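Local coordinates for protein hydrazine synthase alpha subunit (Candidatus Kuenenia stuttgartiensis, PDB 5C2V) that forms the part of the hydrazine synthase complex that condenses hydroxylamine with ammonia to give hydrazine, carrying two c-type hemes, at residues R250-C260 against I272-T283. Residues are numbered along the deposited sequence; the frame is centred on the assembly and turned at random.
With ZN (zinc ion), chain B; HEC (heme c), chain C.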
loop_
_atom_site.group_PDB
_atom_site.type_symbol
_atom_site.label_atom_id
_atom_site.label_comp_id
_atom_site.label_asym_id
_atom_site.label_seq_id
_atom_site.Cartn_x
_atom_site.Cartn_y
_atom_site.Cartn_z
ATOM N N ARG D 250 8.413 -9.267 -4.776
ATOM C CA ARG D 250 7.998 -9.189 -3.376
ATOM C C ARG D 250 7.789 -7.769 -2.858
ATOM O O ARG D 250 8.556 -6.859 -3.176
ATOM C CB ARG D 250 9.037 -9.879 -2.493
ATOM C CG ARG D 250 8.565 -10.172 -1.088
ATOM C CD ARG D 250 9.717 -10.561 -0.180
ATOM N NE ARG D 250 10.039 -9.496 0.766
ATOM C CZ ARG D 250 9.353 -9.258 1.880
ATOM N NH1 ARG D 250 8.306 -10.012 2.187
ATOM N NH2 ARG D 250 9.711 -8.269 2.686
ATOM N N ALA D 251 6.732 -7.604 -2.067
ATOM C CA ALA D 251 6.418 -6.346 -1.392
ATOM C C ALA D 251 6.295 -5.182 -2.365
ATOM O O ALA D 251 7.098 -4.248 -2.333
ATOM C CB ALA D 251 7.468 -6.039 -0.331
ATOM N N GLY D 252 5.287 -5.242 -3.228
ATOM C CA GLY D 252 5.054 -4.196 -4.205
ATOM C C GLY D 252 6.200 -4.037 -5.184
ATOM O O GLY D 252 6.350 -2.991 -5.814
ATOM N N GLY D 253 7.016 -5.079 -5.307
ATOM C CA GLY D 253 8.139 -5.068 -6.224
ATOM C C GLY D 253 9.378 -4.377 -5.688
ATOM O O GLY D 253 10.447 -4.468 -6.289
ATOM N N GLU D 254 9.236 -3.658 -4.579
ATOM C CA GLU D 254 10.367 -2.941 -3.993
ATOM C C GLU D 254 11.048 -3.645 -2.813
ATOM O O GLU D 254 12.076 -3.175 -2.326
ATOM C CB GLU D 254 9.913 -1.547 -3.559
ATOM C CG GLU D 254 9.514 -0.656 -4.723
ATOM C CD GLU D 254 8.863 0.636 -4.277
ATOM O OE1 GLU D 254 8.155 0.624 -3.248
ATOM O OE2 GLU D 254 9.059 1.665 -4.956
ATOM N N GLY D 255 10.490 -4.765 -2.359
ATOM C CA GLY D 255 11.057 -5.489 -1.230
ATOM C C GLY D 255 11.041 -4.697 0.070
ATOM O O GLY D 255 10.475 -3.607 0.129
ATOM N N ARG D 256 11.667 -5.241 1.114
ATOM C CA ARG D 256 11.749 -4.545 2.403
ATOM C C ARG D 256 13.049 -4.849 3.147
ATOM O O ARG D 256 13.652 -5.898 2.946
ATOM C CB ARG D 256 10.559 -4.911 3.296
ATOM C CG ARG D 256 9.288 -4.116 3.027
ATOM C CD ARG D 256 8.202 -4.437 4.044
ATOM N NE ARG D 256 7.418 -5.610 3.671
ATOM C CZ ARG D 256 6.252 -5.559 3.035
ATOM N NH1 ARG D 256 5.726 -4.386 2.704
ATOM N NH2 ARG D 256 5.608 -6.679 2.734
ATOM N N VAL D 257 13.473 -3.930 4.009
ATOM C CA VAL D 257 14.638 -4.163 4.860
ATOM C C VAL D 257 14.189 -4.440 6.291
ATOM O O VAL D 257 13.687 -3.551 6.978
ATOM C CB VAL D 257 15.611 -2.968 4.846
ATOM C CG1 VAL D 257 16.767 -3.215 5.804
ATOM C CG2 VAL D 257 16.128 -2.724 3.438
ATOM N N MET D 258 14.378 -5.678 6.733
ATOM C CA MET D 258 13.851 -6.130 8.015
ATOM C C MET D 258 14.925 -6.285 9.084
ATOM O O MET D 258 16.081 -6.575 8.784
ATOM C CB MET D 258 13.120 -7.463 7.849
ATOM C CG MET D 258 14.037 -8.640 7.545
ATOM S SD MET D 258 13.260 -10.240 7.842
ATOM C CE MET D 258 14.480 -11.351 7.148
ATOM N N ILE D 259 14.534 -6.072 10.334
ATOM C CA ILE D 259 15.383 -6.413 11.464
ATOM C C ILE D 259 15.121 -7.862 11.853
ATOM O O ILE D 259 13.970 -8.255 12.065
ATOM C CB ILE D 259 15.131 -5.495 12.667
ATOM C CG1 ILE D 259 15.367 -4.037 12.276
ATOM C CG2 ILE D 259 16.027 -5.882 13.832
ATOM C CD1 ILE D 259 15.131 -3.070 13.403
ATOM N N CYS D 260 16.185 -8.657 11.932
ATOM C CA CYS D 260 16.049 -10.071 12.257
ATOM C C CYS D 260 17.220 -10.585 13.092
ATOM O O CYS D 260 18.163 -9.844 13.383
ATOM C CB CYS D 260 15.923 -10.896 10.974
ATOM S SG CYS D 260 17.330 -10.747 9.851
ATOM N N ILE D 272 12.380 -10.487 13.016
ATOM C CA ILE D 272 11.989 -9.804 14.243
ATOM C C ILE D 272 10.935 -8.748 13.934
ATOM O O ILE D 272 9.810 -8.833 14.424
ATOM C CB ILE D 272 13.194 -9.159 14.954
ATOM C CG1 ILE D 272 14.153 -10.240 15.454
ATOM C CG2 ILE D 272 12.731 -8.295 16.115
ATOM C CD1 ILE D 272 13.542 -11.176 16.476
ATOM N N TYR D 273 11.291 -7.746 13.134
ATOM C CA TYR D 273 10.311 -6.730 12.753
ATOM C C TYR D 273 10.572 -6.110 11.380
ATOM O O TYR D 273 11.720 -5.900 10.990
ATOM C CB TYR D 273 10.264 -5.626 13.812
ATOM C CG TYR D 273 9.075 -4.700 13.683
ATOM C CD1 TYR D 273 7.811 -5.101 14.098
ATOM C CD2 TYR D 273 9.216 -3.424 13.151
ATOM C CE1 TYR D 273 6.720 -4.258 13.985
ATOM C CE2 TYR D 273 8.130 -2.575 13.034
ATOM C CZ TYR D 273 6.886 -2.997 13.452
ATOM O OH TYR D 273 5.802 -2.156 13.338
ATOM N N GLY D 274 9.495 -5.818 10.655
ATOM C CA GLY D 274 9.583 -5.033 9.434
ATOM C C GLY D 274 9.436 -5.740 8.096
ATOM O O GLY D 274 9.424 -5.080 7.058
ATOM N N ASN D 275 9.345 -7.067 8.096
ATOM C CA ASN D 275 9.257 -7.804 6.834
ATOM C C ASN D 275 7.849 -8.212 6.393
ATOM O O ASN D 275 7.669 -8.716 5.283
ATOM C CB ASN D 275 10.125 -9.061 6.913
ATOM C CG ASN D 275 10.406 -9.666 5.551
ATOM O OD1 ASN D 275 11.137 -9.092 4.745
ATOM N ND2 ASN D 275 9.820 -10.828 5.286
ATOM N N CYS D 276 6.848 -7.978 7.233
ATOM C CA CYS D 276 5.527 -8.551 6.978
ATOM C C CYS D 276 4.432 -7.505 6.778
ATOM O O CYS D 276 4.540 -6.374 7.254
ATOM C CB CYS D 276 5.142 -9.496 8.121
ATOM S SG CYS D 276 6.148 -11.009 8.226
ATOM N N ASP D 277 3.379 -7.898 6.064
ATOM C CA ASP D 277 2.242 -7.022 5.800
ATOM C C ASP D 277 1.572 -6.570 7.092
ATOM O O ASP D 277 1.350 -7.370 8.000
ATOM C CB ASP D 277 1.217 -7.723 4.903
ATOM C CG ASP D 277 1.777 -8.073 3.539
ATOM O OD1 ASP D 277 1.767 -7.198 2.647
ATOM O OD2 ASP D 277 2.224 -9.225 3.356
ATOM N N GLY D 278 1.251 -5.282 7.166
ATOM C CA GLY D 278 0.592 -4.723 8.331
ATOM C C GLY D 278 1.553 -4.012 9.263
ATOM O O GLY D 278 1.141 -3.190 10.082
ATOM N N GLU D 279 2.837 -4.330 9.141
ATOM C CA GLU D 279 3.861 -3.731 9.990
ATOM C C GLU D 279 4.264 -2.338 9.505
ATOM O O GLU D 279 4.147 -2.018 8.323
ATOM C CB GLU D 279 5.079 -4.651 10.071
ATOM C CG GLU D 279 4.781 -5.965 10.779
ATOM C CD GLU D 279 5.918 -6.960 10.689
ATOM O OE1 GLU D 279 6.934 -6.649 10.034
ATOM O OE2 GLU D 279 5.794 -8.057 11.276
ATOM N N ILE D 280 4.739 -1.519 10.438
ATOM C CA ILE D 280 5.002 -0.105 10.189
ATOM C C ILE D 280 6.363 0.141 9.525
ATOM O O ILE D 280 7.323 -0.594 9.758
ATOM C CB ILE D 280 4.911 0.695 11.514
ATOM C CG1 ILE D 280 3.571 0.418 12.199
ATOM C CG2 ILE D 280 5.079 2.191 11.282
ATOM C CD1 ILE D 280 3.364 1.186 13.485
ATOM N N GLY D 281 6.428 1.182 8.698
ATOM C CA GLY D 281 7.665 1.620 8.078
ATOM C C GLY D 281 7.804 1.377 6.586
ATOM O O GLY D 281 8.605 2.041 5.932
ATOM N N GLY D 282 7.019 0.455 6.036
ATOM C CA GLY D 282 6.992 0.258 4.597
ATOM C C GLY D 282 8.343 -0.037 3.967
ATOM O O GLY D 282 9.011 -1.008 4.322
ATOM N N THR D 283 8.736 0.811 3.020
ATOM C CA THR D 283 9.992 0.645 2.293
ATOM C C THR D 283 11.170 1.345 2.969
ATOM O O THR D 283 12.271 1.377 2.418
ATOM C CB THR D 283 9.879 1.176 0.850
ATOM O OG1 THR D 283 9.451 2.543 0.874
ATOM C CG2 THR D 283 8.886 0.349 0.051
HETATM ZN ZN ZN B . 6.284 -12.532 6.529
HETATM FE FE HEC C . 8.263 -19.234 5.032
HETATM C CHA HEC C . 8.485 -15.811 4.628
HETATM C CHB HEC C . 11.154 -19.185 6.875
HETATM C CHC HEC C . 8.285 -22.686 5.112
HETATM C CHD HEC C . 5.499 -19.322 3.006
HETATM N NA HEC C . 9.569 -17.773 5.640
HETATM C C1A HEC C . 9.478 -16.425 5.356
HETATM C C2A HEC C . 10.612 -15.760 5.960
HETATM C C3A HEC C . 11.352 -16.685 6.578
HETATM C C4A HEC C . 10.711 -17.972 6.391
HETATM C CMA HEC C . 12.660 -16.434 7.358
HETATM C CAA HEC C . 10.903 -14.245 5.885
HETATM C CBA HEC C . 10.436 -13.559 7.165
HETATM C CGA HEC C . 8.932 -13.587 7.272
HETATM O O1A HEC C . 8.413 -13.973 8.351
HETATM O O2A HEC C . 8.249 -13.227 6.281
HETATM N NB HEC C . 9.575 -20.691 5.735
HETATM C C1B HEC C . 10.538 -20.403 6.686
HETATM C C2B HEC C . 10.778 -21.609 7.453
HETATM C C3B HEC C . 9.997 -22.577 6.970
HETATM C C4B HEC C . 9.219 -22.021 5.879
HETATM C CMB HEC C . 11.776 -21.754 8.621
HETATM C CAB HEC C . 9.938 -24.026 7.505
HETATM C CBB HEC C . 10.473 -25.003 6.434
HETATM N NC HEC C . 7.073 -20.732 4.254
HETATM C C1C HEC C . 7.326 -22.089 4.324
HETATM C C2C HEC C . 6.338 -22.770 3.511
HETATM C C3C HEC C . 5.645 -21.841 2.849
HETATM C C4C HEC C . 6.044 -20.540 3.354
HETATM C CMC HEC C . 6.333 -24.282 3.194
HETATM C CAC HEC C . 4.523 -22.119 1.825
HETATM C CBC HEC C . 4.969 -21.629 0.429
HETATM N ND HEC C . 7.170 -17.793 3.973
HETATM C C1D HEC C . 6.036 -18.076 3.219
HETATM C C2D HEC C . 5.501 -16.846 2.683
HETATM C C3D HEC C . 6.436 -15.746 3.197
HETATM C C4D HEC C . 7.439 -16.428 3.980
HETATM C CMD HEC C . 4.250 -16.687 1.793
HETATM C CAD HEC C . 6.347 -14.228 2.932
HETATM C CBD HEC C . 6.592 -13.976 1.450
HETATM C CGD HEC C . 6.477 -12.505 1.163
HETATM O O1D HEC C . 6.454 -12.142 -0.039
HETATM O O2D HEC C . 6.399 -11.702 2.129
HETATM O O HOH W 1 12.027 -1.806 4.439
HETATM O O HOH W 2 5.710 -11.569 4.751
#
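The guanidinium groups of Arg250 and Arg256 both approach Asn275 O, with the methyl of Ala251 over one face of each and the carbonyl carbon of Cys276 over the opposite face of Arg256. At the edge of Arg250, in its plane, lie Asn275 O, reached by two weak hydrogen bonds from NH1 (3.4 Å) and NH2 (3.3 Å), and the heme propionate carrying O2D. The Asn275 amide is turned 16° from that guanidinium; with CG anti to the backbone N (chi1 -164°), it sends ND2 to O2A of the other propionate (hydrogen bond, 3.0 Å). The same oxygen binds zinc, which Cys276 SG holds at 2.3 Å, His560 and a water completing the site. It exemplifies how loops at a hairpin's end meet both propionates of a heme held covalently by Cys556 and Cys559. Arg256 presents its edge to Asn275 O and makes a long salt bridge with Asp277, the two planes 81° apart. Met258 SD lies 3.5 Å from Asn275 CB. Within the loop, Glu279 OE1 takes the N-H groups of Gly274 and Cys276 from opposite faces of its carboxylate. At the end of strand 270-273, a classic beta bulge sets the N-H groups of Ile272 and Tyr273 on Ile259 O. This strand and 256-262 form the outer hairpin of a four-stranded antiparallel propeller sheet; strand 239-245 flanks the latter, and strand 297-303 packs against Ile259 and Ile272.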